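Local coordinates for YopX protein (Bacillus subtilis, PDB 2I2L), which is of unknown function but is encoded by the SPbeta prophage and forms a homodimer built almost entirely of strands and loops, at residues R68-I73 / C84-S89; Y5-G10 / A52-G57; K63-R68 / I117-D122. One frame throughout, in Å; residues are numbered along the deposited sequence.

Overall arrangement
From the N terminus, the first contact to close is interaction 2: Y5-G10 pairs with A52-G57 inside a four-stranded antiparallel sheet, and the loop it closes contains a separate three-stranded sheet (strands 21-25, 31-36 and 41-46). Strand 63-65 is the last strand of the four-stranded sheet, and the chain then passes directly into strand 68-74 of a five-stranded sheet. Interaction 1 joins that strand to 81-89 as a beta hairpin. It is nested in the larger loop closed by interaction 3, where K63-R68 meets I117-D122. Interactions 1 and 3 share R68, while interaction 2 precedes both in series and touches them where R6 lies against R68 and Y66.

Interaction 1: residues R68-I73 / C84-S89; sequences RSIVKI and CEVKFS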
ATOM      1  N   ARG B  68       0.662  -8.354  -9.522  1.00 51.82           N
ATOM      2  CA  ARG B  68       0.733  -9.177 -10.730  1.00 52.54           C
ATOM      3  C   ARG B  68       2.115  -9.624 -11.226  1.00 51.11           C
ATOM      4  O   ARG B  68       3.129  -9.424 -10.558  1.00 51.57           O
ATOM      5  CB  ARG B  68       0.042  -8.412 -11.852  1.00 55.25           C
ATOM      6  CG  ARG B  68       0.681  -7.067 -12.101  1.00 57.33           C
ATOM      7  CD  ARG B  68      -0.237  -5.926 -11.720  1.00 61.64           C
ATOM      8  NE  ARG B  68      -1.281  -5.701 -12.717  1.00 64.83           N
ATOM      9  CZ  ARG B  68      -1.894  -4.532 -12.909  1.00 66.76           C
ATOM     10  NH1 ARG B  68      -1.568  -3.475 -12.173  1.00 66.02           N
ATOM     11  NH2 ARG B  68      -2.832  -4.415 -13.845  1.00 68.09           N
ATOM     12  N   SER B  69       2.125 -10.237 -12.414  1.00 49.34           N
ATOM     13  CA  SER B  69       3.348 -10.724 -13.068  1.00 48.13           C
ATOM     14  C   SER B  69       3.787  -9.707 -14.120  1.00 46.85           C
ATOM     15  O   SER B  69       2.960  -9.181 -14.857  1.00 48.17           O
ATOM     16  CB  SER B  69       3.099 -12.071 -13.773  1.00 47.37           C
ATOM     17  OG  SER B  69       2.678 -13.087 -12.877  1.00 45.92           O
ATOM     18  N   ILE B  70       5.078  -9.419 -14.191  1.00 45.79           N
ATOM     19  CA  ILE B  70       5.565  -8.469 -15.183  1.00 46.57           C
ATOM     20  C   ILE B  70       6.839  -8.991 -15.823  1.00 48.00           C
ATOM     21  O   ILE B  70       7.509  -9.870 -15.271  1.00 48.01           O
ATOM     22  CB  ILE B  70       5.847  -7.061 -14.566  1.00 45.07           C
ATOM     23  CG1 ILE B  70       6.817  -7.166 -13.395  1.00 45.74           C
ATOM     24  CG2 ILE B  70       4.574  -6.434 -14.086  1.00 44.87           C
ATOM     25  CD1 ILE B  70       8.274  -6.996 -13.779  1.00 47.74           C
ATOM     26  N   VAL B  71       7.165  -8.461 -16.995  1.00 49.20           N
ATOM     27  CA  VAL B  71       8.374  -8.873 -17.688  1.00 51.99           C
ATOM     28  C   VAL B  71       9.392  -7.737 -17.730  1.00 53.05           C
ATOM     29  O   VAL B  71       9.285  -6.817 -18.540  1.00 52.19           O
ATOM     30  CB  VAL B  71       8.065  -9.355 -19.135  1.00 53.22           C
ATOM     31  CG1 VAL B  71       7.279  -8.291 -19.892  1.00 53.70           C
ATOM     32  CG2 VAL B  71       9.369  -9.693 -19.868  1.00 51.71           C
ATOM     33  N   LYS B  72      10.378  -7.803 -16.841  1.00 55.23           N
ATOM     34  CA  LYS B  72      11.415  -6.785 -16.796  1.00 58.65           C
ATOM     35  C   LYS B  72      12.397  -7.022 -17.952  1.00 61.46           C
ATOM     36  O   LYS B  72      13.048  -8.071 -18.025  1.00 61.66           O
ATOM     37  CB  LYS B  72      12.141  -6.832 -15.449  1.00 57.27           C
ATOM     38  N   ILE B  73      12.476  -6.054 -18.865  1.00 64.04           N
ATOM     39  CA  ILE B  73      13.374  -6.131 -20.019  1.00 65.38           C
ATOM     40  C   ILE B  73      14.339  -4.943 -20.004  1.00 66.73           C
ATOM     41  O   ILE B  73      13.920  -3.786 -19.973  1.00 65.76           O
ATOM     42  CB  ILE B  73      12.567  -6.136 -21.307  1.00 64.48           C
ATOM     43  N   CYS B  84       8.673 -11.706 -13.741  1.00 49.87           N
ATOM     44  CA  CYS B  84       8.712 -11.671 -12.280  1.00 48.43           C
ATOM     45  C   CYS B  84       7.419 -11.228 -11.647  1.00 47.00           C
ATOM     46  O   CYS B  84       6.713 -10.385 -12.195  1.00 47.45           O
ATOM     47  CB  CYS B  84       9.834 -10.749 -11.805  1.00 48.74           C
ATOM     48  SG  CYS B  84      11.472 -11.335 -12.270  1.00 51.50           S
ATOM     49  N   GLU B  85       7.123 -11.797 -10.482  1.00 45.70           N
ATOM     50  CA  GLU B  85       5.908 -11.468  -9.748  1.00 44.99           C
ATOM     51  C   GLU B  85       6.130 -10.312  -8.782  1.00 43.08           C
ATOM     52  O   GLU B  85       7.112 -10.290  -8.044  1.00 43.06           O
ATOM     53  CB  GLU B  85       5.409 -12.695  -8.977  1.00 46.90           C
ATOM     54  CG  GLU B  85       4.505 -12.381  -7.785  1.00 48.15           C
ATOM     55  CD  GLU B  85       3.949 -13.638  -7.133  1.00 50.07           C
ATOM     56  OE1 GLU B  85       4.692 -14.643  -7.059  1.00 50.79           O
ATOM     57  OE2 GLU B  85       2.779 -13.620  -6.689  1.00 50.74           O
ATOM     58  N   VAL B  86       5.206  -9.355  -8.808  1.00 40.04           N
ATOM     59  CA  VAL B  86       5.254  -8.193  -7.942  1.00 36.71           C
ATOM     60  C   VAL B  86       4.564  -8.538  -6.627  1.00 36.82           C
ATOM     61  O   VAL B  86       3.355  -8.791  -6.591  1.00 34.71           O
ATOM     62  CB  VAL B  86       4.531  -6.998  -8.593  1.00 35.17           C
ATOM     63  CG1 VAL B  86       4.535  -5.808  -7.656  1.00 32.21           C
ATOM     64  CG2 VAL B  86       5.199  -6.652  -9.908  1.00 33.73           C
ATOM     65  N   LYS B  87       5.348  -8.564  -5.555  1.00 37.78           N
ATOM     66  CA  LYS B  87       4.836  -8.871  -4.225  1.00 39.85           C
ATOM     67  C   LYS B  87       4.860  -7.592  -3.399  1.00 41.08           C
ATOM     68  O   LYS B  87       5.792  -6.793  -3.494  1.00 42.88           O
ATOM     69  CB  LYS B  87       5.717  -9.907  -3.517  1.00 41.03           C
ATOM     70  CG  LYS B  87       6.172 -11.110  -4.349  1.00 42.09           C
ATOM     71  CD  LYS B  87       6.874 -12.125  -3.440  1.00 42.41           C
ATOM     72  CE  LYS B  87       7.417 -13.326  -4.197  1.00 42.26           C
ATOM     73  NZ  LYS B  87       8.583 -12.979  -5.050  1.00 42.45           N
ATOM     74  N   PHE B  88       3.838  -7.386  -2.587  1.00 41.50           N
ATOM     75  CA  PHE B  88       3.810  -6.201  -1.749  1.00 41.15           C
ATOM     76  C   PHE B  88       4.138  -6.674  -0.346  1.00 42.37           C
ATOM     77  O   PHE B  88       3.280  -7.210   0.364  1.00 40.75           O
ATOM     78  CB  PHE B  88       2.432  -5.545  -1.806  1.00 41.70           C
ATOM     79  CG  PHE B  88       2.293  -4.350  -0.918  1.00 40.35           C
ATOM     80  CD1 PHE B  88       3.312  -3.410  -0.829  1.00 39.55           C
ATOM     81  CD2 PHE B  88       1.138  -4.157  -0.175  1.00 40.91           C
ATOM     82  CE1 PHE B  88       3.189  -2.295  -0.010  1.00 36.73           C
ATOM     83  CE2 PHE B  88       1.005  -3.047   0.645  1.00 40.86           C
ATOM     84  CZ  PHE B  88       2.040  -2.113   0.725  1.00 38.32           C
ATOM     85  N   SER B  89       5.406  -6.497   0.027  1.00 43.88           N
ATOM     86  CA  SER B  89       5.904  -6.916   1.333  1.00 44.23           C
ATOM     87  C   SER B  89       6.857  -5.890   1.952  1.00 43.67           C
ATOM     88  O   SER B  89       7.660  -5.281   1.243  1.00 43.62           O
ATOM     89  CB  SER B  89       6.621  -8.256   1.186  1.00 44.88           C
ATOM     90  OG  SER B  89       7.408  -8.531   2.328  1.00 49.95           O
TER
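I70 and V86 face each other across the hairpin with their side chains crossing at about a right angle, I70 CG1 resting 3.9 Å from V86 CG2. Setting CG1 of I70 between the backbone N and the carbonyl carbon (chi1 55°) turns this branch over the partner segment, where it also lies 3.4 Å from C84 O. V86 has CG1 anti to its own N, leaving CG2 to meet the isoleucine. C84 shares a sheet face with I70, and V95 of strand 92-96 packs against both; F93 of the same strand covers V86. On the other face S69 and E85 form a non-hydrogen-bonded pair, meeting through their CA atoms (4.3 Å), with L129 and V123 packed against them respectively. Three backbone bonds fix this register: I70 N to C84 O (2.8 Å), C84 N to I70 O (2.7 Å) and V86 N to R68 O (2.7 Å). Beyond I70 the side chains of this strand no longer meet 84-89. Antiparallel pairing of strands that follow each other in the chain defines a beta hairpin, here 68-74 with 81-89, in the interior of a five-stranded antiparallel sheet.

Interaction 2: residues Y5-G10 / A52-G57; sequences YRVWDG and AALMWG
R6 and M55, the latter present as selenomethionine, form one of two hydrogen-bonded pairs in this antiparallel contact, in which strands 5-8 and 53-56 run at 160° to each other with their axes 4.7 Å apart. Backbone bonds join them both ways, R6 N to M55 O and M55 N to R6 O, each 2.9 Å. W8 N donates to A53 O at 3.0 Å to continue the pairing.

Apolar contacts divide between the two faces. On that of Y5, V7, L54 and W56, the tyrosine CB lies 3.5 Å from W56 CE3, L54 CD2 sits over the centre of the indole, and V7 CG1 is 4.1 Å from L54 CG. L23 and L33 of the three-stranded sheet close over this side, and W56 meets W56 of the second subunit. On the opposite face M55, bent at chi3 (-79°), curls its methyl CE between R6 CD and W8 CB, 3.9 Å from the latter. Its SE lies at the edge of the R6 guanidinium, near its plane and 3.5 Å from NH1.

The polar ends of R6, W56 and D9 have partners outside the two segments. R6 NE bonds to Y15 OH, W56 NE1 reaches N2 O of the second subunit, and D9 OD2 accepts from Q12 N while OD1 bonds to H14 NE2.

The chemistry thus implies a division of labour: main-chain bonds set the register, apolar groups cover the Y5/V7/L54/W56 face while the M55 side chain packs on the R6/W8 face, and the polar ends tie the pair to the adjacent strand 13-15, the turn before it and, through W56, the dimer partner.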
ATOM      1  N   TYR B   5      -7.513  -0.868  -5.841  1.00 32.31           N
ATOM      2  CA  TYR B   5      -7.429  -2.232  -5.342  1.00 30.28           C
ATOM      3  C   TYR B   5      -8.184  -3.117  -6.327  1.00 29.98           C
ATOM      4  O   TYR B   5      -8.896  -2.619  -7.211  1.00 28.68           O
ATOM      5  CB  TYR B   5      -8.053  -2.361  -3.939  1.00 26.20           C
ATOM      6  CG  TYR B   5      -9.559  -2.319  -3.931  1.00 21.82           C
ATOM      7  CD1 TYR B   5     -10.232  -1.116  -3.811  1.00 20.52           C
ATOM      8  CD2 TYR B   5     -10.310  -3.480  -4.151  1.00 20.45           C
ATOM      9  CE1 TYR B   5     -11.620  -1.052  -3.922  1.00 21.20           C
ATOM     10  CE2 TYR B   5     -11.688  -3.434  -4.269  1.00 18.63           C
ATOM     11  CZ  TYR B   5     -12.342  -2.211  -4.159  1.00 21.29           C
ATOM     12  OH  TYR B   5     -13.710  -2.122  -4.335  1.00 20.93           O
ATOM     13  N   ARG B   6      -7.998  -4.424  -6.175  1.00 30.09           N
ATOM     14  CA  ARG B   6      -8.669  -5.432  -6.992  1.00 30.84           C
ATOM     15  C   ARG B   6      -8.840  -6.663  -6.102  1.00 30.69           C
ATOM     16  O   ARG B   6      -7.986  -6.957  -5.266  1.00 30.69           O
ATOM     17  CB  ARG B   6      -7.833  -5.794  -8.239  1.00 30.25           C
ATOM     18  CG  ARG B   6      -6.357  -6.005  -7.951  1.00 32.12           C
ATOM     19  CD  ARG B   6      -5.771  -7.243  -8.621  1.00 33.62           C
ATOM     20  NE  ARG B   6      -5.096  -6.964  -9.888  1.00 33.68           N
ATOM     21  CZ  ARG B   6      -3.873  -7.404 -10.194  1.00 34.46           C
ATOM     22  NH1 ARG B   6      -3.180  -8.146  -9.330  1.00 30.01           N
ATOM     23  NH2 ARG B   6      -3.335  -7.099 -11.369  1.00 36.10           N
ATOM     24  N   VAL B   7      -9.959  -7.358  -6.244  1.00 31.15           N
ATOM     25  CA  VAL B   7     -10.173  -8.562  -5.458  1.00 31.54           C
ATOM     26  C   VAL B   7     -10.475  -9.737  -6.356  1.00 32.12           C
ATOM     27  O   VAL B   7     -11.244  -9.635  -7.315  1.00 30.97           O
ATOM     28  CB  VAL B   7     -11.335  -8.429  -4.453  1.00 30.08           C
ATOM     29  CG1 VAL B   7     -10.977  -7.460  -3.357  1.00 30.39           C
ATOM     30  CG2 VAL B   7     -12.570  -7.981  -5.165  1.00 30.82           C
ATOM     31  N   TRP B   8      -9.828 -10.849  -6.043  1.00 34.27           N
ATOM     32  CA  TRP B   8     -10.025 -12.097  -6.756  1.00 36.57           C
ATOM     33  C   TRP B   8     -11.034 -12.806  -5.856  1.00 38.15           C
ATOM     34  O   TRP B   8     -10.752 -13.035  -4.677  1.00 37.93           O
ATOM     35  CB  TRP B   8      -8.713 -12.871  -6.798  1.00 37.92           C
ATOM     36  CG  TRP B   8      -8.802 -14.205  -7.456  1.00 40.83           C
ATOM     37  CD1 TRP B   8      -8.508 -15.415  -6.893  1.00 41.17           C
ATOM     38  CD2 TRP B   8      -9.114 -14.468  -8.827  1.00 42.10           C
ATOM     39  NE1 TRP B   8      -8.605 -16.416  -7.831  1.00 40.96           N
ATOM     40  CE2 TRP B   8      -8.974 -15.863  -9.032  1.00 40.86           C
ATOM     41  CE3 TRP B   8      -9.492 -13.661  -9.913  1.00 42.17           C
ATOM     42  CZ2 TRP B   8      -9.197 -16.469 -10.267  1.00 39.45           C
ATOM     43  CZ3 TRP B   8      -9.715 -14.270 -11.150  1.00 41.36           C
ATOM     44  CH2 TRP B   8      -9.564 -15.659 -11.312  1.00 39.63           C
ATOM     45  N   ASP B   9     -12.211 -13.120  -6.390  1.00 39.50           N
ATOM     46  CA  ASP B   9     -13.247 -13.775  -5.602  1.00 41.15           C
ATOM     47  C   ASP B   9     -13.234 -15.284  -5.783  1.00 43.10           C
ATOM     48  O   ASP B   9     -14.165 -15.963  -5.353  1.00 43.91           O
ATOM     49  CB  ASP B   9     -14.620 -13.258  -5.996  1.00 41.63           C
ATOM     50  CG  ASP B   9     -15.023 -13.701  -7.380  1.00 43.53           C
ATOM     51  OD1 ASP B   9     -16.182 -13.455  -7.773  1.00 46.38           O
ATOM     52  OD2 ASP B   9     -14.176 -14.298  -8.078  1.00 42.35           O
ATOM     53  N   GLY B  10     -12.190 -15.803  -6.428  1.00 44.61           N
ATOM     54  CA  GLY B  10     -12.089 -17.236  -6.653  1.00 45.97           C
ATOM     55  C   GLY B  10     -12.262 -17.616  -8.116  1.00 46.39           C
ATOM     56  O   GLY B  10     -11.555 -18.483  -8.632  1.00 45.57           O
ATOM     57  N   ALA B  52     -10.258 -16.278  -2.260  1.00 39.46           N
ATOM     58  CA  ALA B  52     -10.252 -14.861  -2.637  1.00 34.76           C
ATOM     59  C   ALA B  52      -9.089 -14.086  -2.032  1.00 31.56           C
ATOM     60  O   ALA B  52      -8.559 -14.459  -0.984  1.00 28.82           O
ATOM     61  CB  ALA B  52     -11.568 -14.220  -2.224  1.00 32.68           C
ATOM     62  N   ALA B  53      -8.709 -12.999  -2.692  1.00 29.79           N
ATOM     63  CA  ALA B  53      -7.601 -12.182  -2.213  1.00 30.35           C
ATOM     64  C   ALA B  53      -7.736 -10.685  -2.523  1.00 29.96           C
ATOM     65  O   ALA B  53      -8.169 -10.301  -3.616  1.00 29.83           O
ATOM     66  CB  ALA B  53      -6.286 -12.714  -2.788  1.00 29.89           C
ATOM     67  N   LEU B  54      -7.355  -9.855  -1.549  1.00 29.25           N
ATOM     68  CA  LEU B  54      -7.389  -8.397  -1.679  1.00 27.97           C
ATOM     69  C   LEU B  54      -5.985  -7.917  -2.099  1.00 27.96           C
ATOM     70  O   LEU B  54      -5.004  -8.157  -1.394  1.00 27.17           O
ATOM     71  CB  LEU B  54      -7.763  -7.754  -0.333  1.00 26.55           C
ATOM     72  CG  LEU B  54      -8.497  -6.400  -0.291  1.00 26.63           C
ATOM     73  CD1 LEU B  54      -8.457  -5.847   1.110  1.00 23.25           C
ATOM     74  CD2 LEU B  54      -7.863  -5.404  -1.239  1.00 27.67           C
HETATM   75  N   MSE B  55      -5.894  -7.248  -3.247  1.00 28.92           N
HETATM   76  CA  MSE B  55      -4.620  -6.718  -3.742  1.00 28.91           C
HETATM   77  C   MSE B  55      -4.666  -5.196  -3.973  1.00 26.86           C
HETATM   78  O   MSE B  55      -5.470  -4.683  -4.768  1.00 24.03           O
HETATM   79  CB  MSE B  55      -4.238  -7.413  -5.038  1.00 33.74           C
HETATM   80  CG  MSE B  55      -4.067  -8.915  -4.903  1.00 40.85           C
HETATM   81 SE   MSE B  55      -4.525  -9.783  -6.587  1.00 48.35          SE
HETATM   82  CE  MSE B  55      -6.447  -9.708  -6.387  1.00 44.93           C
ATOM     83  N   TRP B  56      -3.798  -4.474  -3.270  1.00 24.30           N
ATOM     84  CA  TRP B  56      -3.744  -3.027  -3.412  1.00 23.28           C
ATOM     85  C   TRP B  56      -2.940  -2.590  -4.626  1.00 23.00           C
ATOM     86  O   TRP B  56      -2.109  -3.339  -5.165  1.00 20.81           O
ATOM     87  CB  TRP B  56      -3.131  -2.384  -2.173  1.00 21.60           C
ATOM     88  CG  TRP B  56      -3.905  -2.616  -0.931  1.00 21.13           C
ATOM     89  CD1 TRP B  56      -3.512  -3.349   0.143  1.00 22.21           C
ATOM     90  CD2 TRP B  56      -5.200  -2.089  -0.609  1.00 19.57           C
ATOM     91  NE1 TRP B  56      -4.480  -3.316   1.119  1.00 22.56           N
ATOM     92  CE2 TRP B  56      -5.526  -2.550   0.683  1.00 20.04           C
ATOM     93  CE3 TRP B  56      -6.109  -1.272  -1.283  1.00 18.85           C
ATOM     94  CZ2 TRP B  56      -6.728  -2.217   1.318  1.00 17.94           C
ATOM     95  CZ3 TRP B  56      -7.307  -0.939  -0.646  1.00 19.54           C
ATOM     96  CH2 TRP B  56      -7.600  -1.415   0.642  1.00 17.27           C
ATOM     97  N   GLY B  57      -3.184  -1.358  -5.047  1.00 23.12           N
ATOM     98  CA  GLY B  57      -2.457  -0.840  -6.180  1.00 26.44           C
ATOM     99  C   GLY B  57      -1.624   0.358  -5.791  1.00 26.81           C
ATOM    100  O   GLY B  57      -1.914   1.026  -4.813  1.00 28.33           O
TER

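Interaction 3: residues K63-R68 / I117-D122; sequences KFIYDR and IEVIGD
V119 stands crosswise to the R68 side chain, at about a right angle, where the chain passes from strand 63-65 of the four-stranded antiparallel sheet into 68-74 of the five-stranded one, next to its outer strand 115-122. The tight part of this junction gathers round the valine. Its CG1, anti to the backbone N (chi1 -176°), faces the aliphatic stem and NE of R68, with CG of the arginine 3.4 Å away. The other methyl, CG2, lies over one face of the guanidinium, 4.1 Å above its plane and toward the rim, and also touches I65 CD1 at 4.0 Å. One valine therefore serves both an apolar and a cationic neighbour. Bends at chi2 and chi3 fold R68 back along its own segment, bringing CZ in plane to the edge of the Y66 ring, and the weak bond from NH1 to F64 O is bent to 130°.

Toward D122 the contact is looser. Its CB packs 3.7 Å from R68 CB, but the carboxylate leads away and makes no salt bridge with the arginine; D122 OD1 accepts from Q125 N instead. The I120 side chain leaves away from 63-68 and touches L129, and E118 is exposed. Any attraction between R68 and D122 would probably be weak and long-range, with R68 NE 6.0 Å from D122 OD2.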
ATOM      1  N   LYS B  63       1.203   4.448 -14.462  1.00 50.97           N
ATOM      2  CA  LYS B  63       0.281   3.323 -14.365  1.00 50.40           C
ATOM      3  C   LYS B  63       0.117   2.887 -12.908  1.00 49.50           C
ATOM      4  O   LYS B  63       0.986   3.151 -12.065  1.00 49.40           O
ATOM      5  CB  LYS B  63       0.805   2.125 -15.172  1.00 52.40           C
ATOM      6  CG  LYS B  63       1.738   2.457 -16.345  1.00 55.21           C
ATOM      7  CD  LYS B  63       0.995   3.011 -17.567  1.00 56.11           C
ATOM      8  CE  LYS B  63       1.948   3.259 -18.746  1.00 55.99           C
ATOM      9  NZ  LYS B  63       2.960   4.331 -18.488  1.00 55.14           N
ATOM     10  N   PHE B  64      -1.007   2.230 -12.620  1.00 46.85           N
ATOM     11  CA  PHE B  64      -1.284   1.690 -11.292  1.00 42.76           C
ATOM     12  C   PHE B  64      -0.869   0.222 -11.373  1.00 41.31           C
ATOM     13  O   PHE B  64      -1.196  -0.456 -12.343  1.00 41.35           O
ATOM     14  CB  PHE B  64      -2.775   1.782 -10.971  1.00 39.98           C
ATOM     15  CG  PHE B  64      -3.105   2.809  -9.936  1.00 38.84           C
ATOM     16  CD1 PHE B  64      -4.054   3.798 -10.195  1.00 38.09           C
ATOM     17  CD2 PHE B  64      -2.459   2.801  -8.702  1.00 36.57           C
ATOM     18  CE1 PHE B  64      -4.355   4.766  -9.237  1.00 36.90           C
ATOM     19  CE2 PHE B  64      -2.751   3.759  -7.739  1.00 37.34           C
ATOM     20  CZ  PHE B  64      -3.701   4.748  -8.005  1.00 36.96           C
ATOM     21  N   ILE B  65      -0.139  -0.266 -10.378  1.00 40.08           N
ATOM     22  CA  ILE B  65       0.302  -1.653 -10.394  1.00 39.43           C
ATOM     23  C   ILE B  65      -0.137  -2.333  -9.099  1.00 39.08           C
ATOM     24  O   ILE B  65       0.047  -1.784  -8.010  1.00 38.54           O
ATOM     25  CB  ILE B  65       1.851  -1.733 -10.580  1.00 39.36           C
ATOM     26  CG1 ILE B  65       2.222  -2.974 -11.395  1.00 40.49           C
ATOM     27  CG2 ILE B  65       2.546  -1.796  -9.242  1.00 39.33           C
ATOM     28  CD1 ILE B  65       3.674  -2.987 -11.885  1.00 39.95           C
ATOM     29  N   TYR B  66      -0.740  -3.517  -9.230  1.00 38.88           N
ATOM     30  CA  TYR B  66      -1.231  -4.301  -8.088  1.00 37.66           C
ATOM     31  C   TYR B  66      -0.242  -5.440  -7.795  1.00 39.97           C
ATOM     32  O   TYR B  66       0.958  -5.214  -7.848  1.00 40.61           O
ATOM     33  CB  TYR B  66      -2.624  -4.837  -8.416  1.00 32.84           C
ATOM     34  CG  TYR B  66      -3.636  -3.751  -8.769  1.00 27.96           C
ATOM     35  CD1 TYR B  66      -4.480  -3.203  -7.791  1.00 25.11           C
ATOM     36  CD2 TYR B  66      -3.749  -3.279 -10.077  1.00 24.53           C
ATOM     37  CE1 TYR B  66      -5.411  -2.221  -8.101  1.00 21.79           C
ATOM     38  CE2 TYR B  66      -4.676  -2.294 -10.403  1.00 25.36           C
ATOM     39  CZ  TYR B  66      -5.509  -1.766  -9.410  1.00 24.88           C
ATOM     40  OH  TYR B  66      -6.442  -0.798  -9.739  1.00 21.93           O
ATOM     41  N   ASP B  67      -0.708  -6.654  -7.496  1.00 44.03           N
ATOM     42  CA  ASP B  67       0.236  -7.751  -7.222  1.00 47.40           C
ATOM     43  C   ASP B  67       0.315  -8.815  -8.320  1.00 49.92           C
ATOM     44  O   ASP B  67       0.126 -10.011  -8.074  1.00 49.39           O
ATOM     45  CB  ASP B  67      -0.106  -8.381  -5.889  1.00 47.72           C
ATOM     46  CG  ASP B  67       0.009  -7.388  -4.753  1.00 49.48           C
ATOM     47  OD1 ASP B  67      -0.762  -6.405  -4.781  1.00 49.69           O
ATOM     48  OD2 ASP B  67       0.868  -7.578  -3.854  1.00 46.72           O
ATOM     49  N   ARG B  68       0.662  -8.354  -9.522  1.00 51.82           N
ATOM     50  CA  ARG B  68       0.733  -9.177 -10.730  1.00 52.54           C
ATOM     51  C   ARG B  68       2.115  -9.624 -11.226  1.00 51.11           C
ATOM     52  O   ARG B  68       3.129  -9.424 -10.558  1.00 51.57           O
ATOM     53  CB  ARG B  68       0.042  -8.412 -11.852  1.00 55.25           C
ATOM     54  CG  ARG B  68       0.681  -7.067 -12.101  1.00 57.33           C
ATOM     55  CD  ARG B  68      -0.237  -5.926 -11.720  1.00 61.64           C
ATOM     56  NE  ARG B  68      -1.281  -5.701 -12.717  1.00 64.83           N
ATOM     57  CZ  ARG B  68      -1.894  -4.532 -12.909  1.00 66.76           C
ATOM     58  NH1 ARG B  68      -1.568  -3.475 -12.173  1.00 66.02           N
ATOM     59  NH2 ARG B  68      -2.832  -4.415 -13.845  1.00 68.09           N
ATOM     60  N   ILE B 117       9.357  -2.230 -17.461  1.00 59.35           N
ATOM     61  CA  ILE B 117       8.442  -3.162 -16.836  1.00 58.53           C
ATOM     62  C   ILE B 117       7.156  -3.180 -17.638  1.00 58.44           C
ATOM     63  O   ILE B 117       6.673  -2.133 -18.067  1.00 59.00           O
ATOM     64  CB  ILE B 117       8.157  -2.749 -15.390  1.00 58.92           C
ATOM     65  CG1 ILE B 117       9.470  -2.762 -14.598  1.00 58.96           C
ATOM     66  CG2 ILE B 117       7.126  -3.681 -14.778  1.00 58.27           C
ATOM     67  CD1 ILE B 117       9.343  -2.291 -13.171  1.00 59.40           C
ATOM     68  N   GLU B 118       6.612  -4.374 -17.846  1.00 57.50           N
ATOM     69  CA  GLU B 118       5.393  -4.539 -18.624  1.00 56.70           C
ATOM     70  C   GLU B 118       4.515  -5.609 -17.994  1.00 56.45           C
ATOM     71  O   GLU B 118       4.872  -6.789 -17.982  1.00 56.54           O
ATOM     72  CB  GLU B 118       5.757  -4.951 -20.042  1.00 57.26           C
ATOM     73  CG  GLU B 118       4.591  -5.093 -20.995  1.00 58.28           C
ATOM     74  CD  GLU B 118       4.987  -5.850 -22.255  1.00 60.03           C
ATOM     75  OE1 GLU B 118       6.085  -5.581 -22.799  1.00 59.45           O
ATOM     76  OE2 GLU B 118       4.202  -6.713 -22.701  1.00 61.00           O
ATOM     77  N   VAL B 119       3.368  -5.200 -17.468  1.00 55.40           N
ATOM     78  CA  VAL B 119       2.462  -6.157 -16.845  1.00 53.99           C
ATOM     79  C   VAL B 119       1.898  -7.026 -17.952  1.00 53.74           C
ATOM     80  O   VAL B 119       1.594  -6.520 -19.032  1.00 54.09           O
ATOM     81  CB  VAL B 119       1.287  -5.451 -16.130  1.00 53.77           C
ATOM     82  CG1 VAL B 119       0.429  -6.480 -15.423  1.00 53.59           C
ATOM     83  CG2 VAL B 119       1.810  -4.423 -15.129  1.00 53.39           C
ATOM     84  N   ILE B 120       1.773  -8.328 -17.694  1.00 52.47           N
ATOM     85  CA  ILE B 120       1.224  -9.256 -18.684  1.00 51.47           C
ATOM     86  C   ILE B 120       0.183 -10.165 -18.055  1.00 51.40           C
ATOM     87  O   ILE B 120      -0.405 -11.011 -18.730  1.00 51.61           O
ATOM     88  CB  ILE B 120       2.316 -10.151 -19.332  1.00 51.14           C
ATOM     89  CG1 ILE B 120       3.180 -10.789 -18.242  1.00 50.90           C
ATOM     90  CG2 ILE B 120       3.146  -9.340 -20.317  1.00 50.16           C
ATOM     91  CD1 ILE B 120       4.218 -11.758 -18.759  1.00 49.14           C
ATOM     92  N   GLY B 121      -0.039  -9.992 -16.757  1.00 50.81           N
ATOM     93  CA  GLY B 121      -1.026 -10.805 -16.067  1.00 49.58           C
ATOM     94  C   GLY B 121      -0.795 -10.813 -14.571  1.00 48.75           C
ATOM     95  O   GLY B 121      -0.002 -10.022 -14.064  1.00 48.22           O
ATOM     96  N   ASP B 122      -1.492 -11.699 -13.863  1.00 48.18           N
ATOM     97  CA  ASP B 122      -1.343 -11.817 -12.414  1.00 45.66           C
ATOM     98  C   ASP B 122      -1.275 -13.271 -11.976  1.00 43.76           C
ATOM     99  O   ASP B 122      -1.566 -14.184 -12.746  1.00 42.41           O
ATOM    100  CB  ASP B 122      -2.488 -11.105 -11.695  1.00 45.27           C
ATOM    101  CG  ASP B 122      -3.846 -11.530 -12.197  1.00 45.67           C
ATOM    102  OD1 ASP B 122      -4.301 -12.640 -11.843  1.00 47.34           O
ATOM    103  OD2 ASP B 122      -4.455 -10.747 -12.954  1.00 45.17           O
TER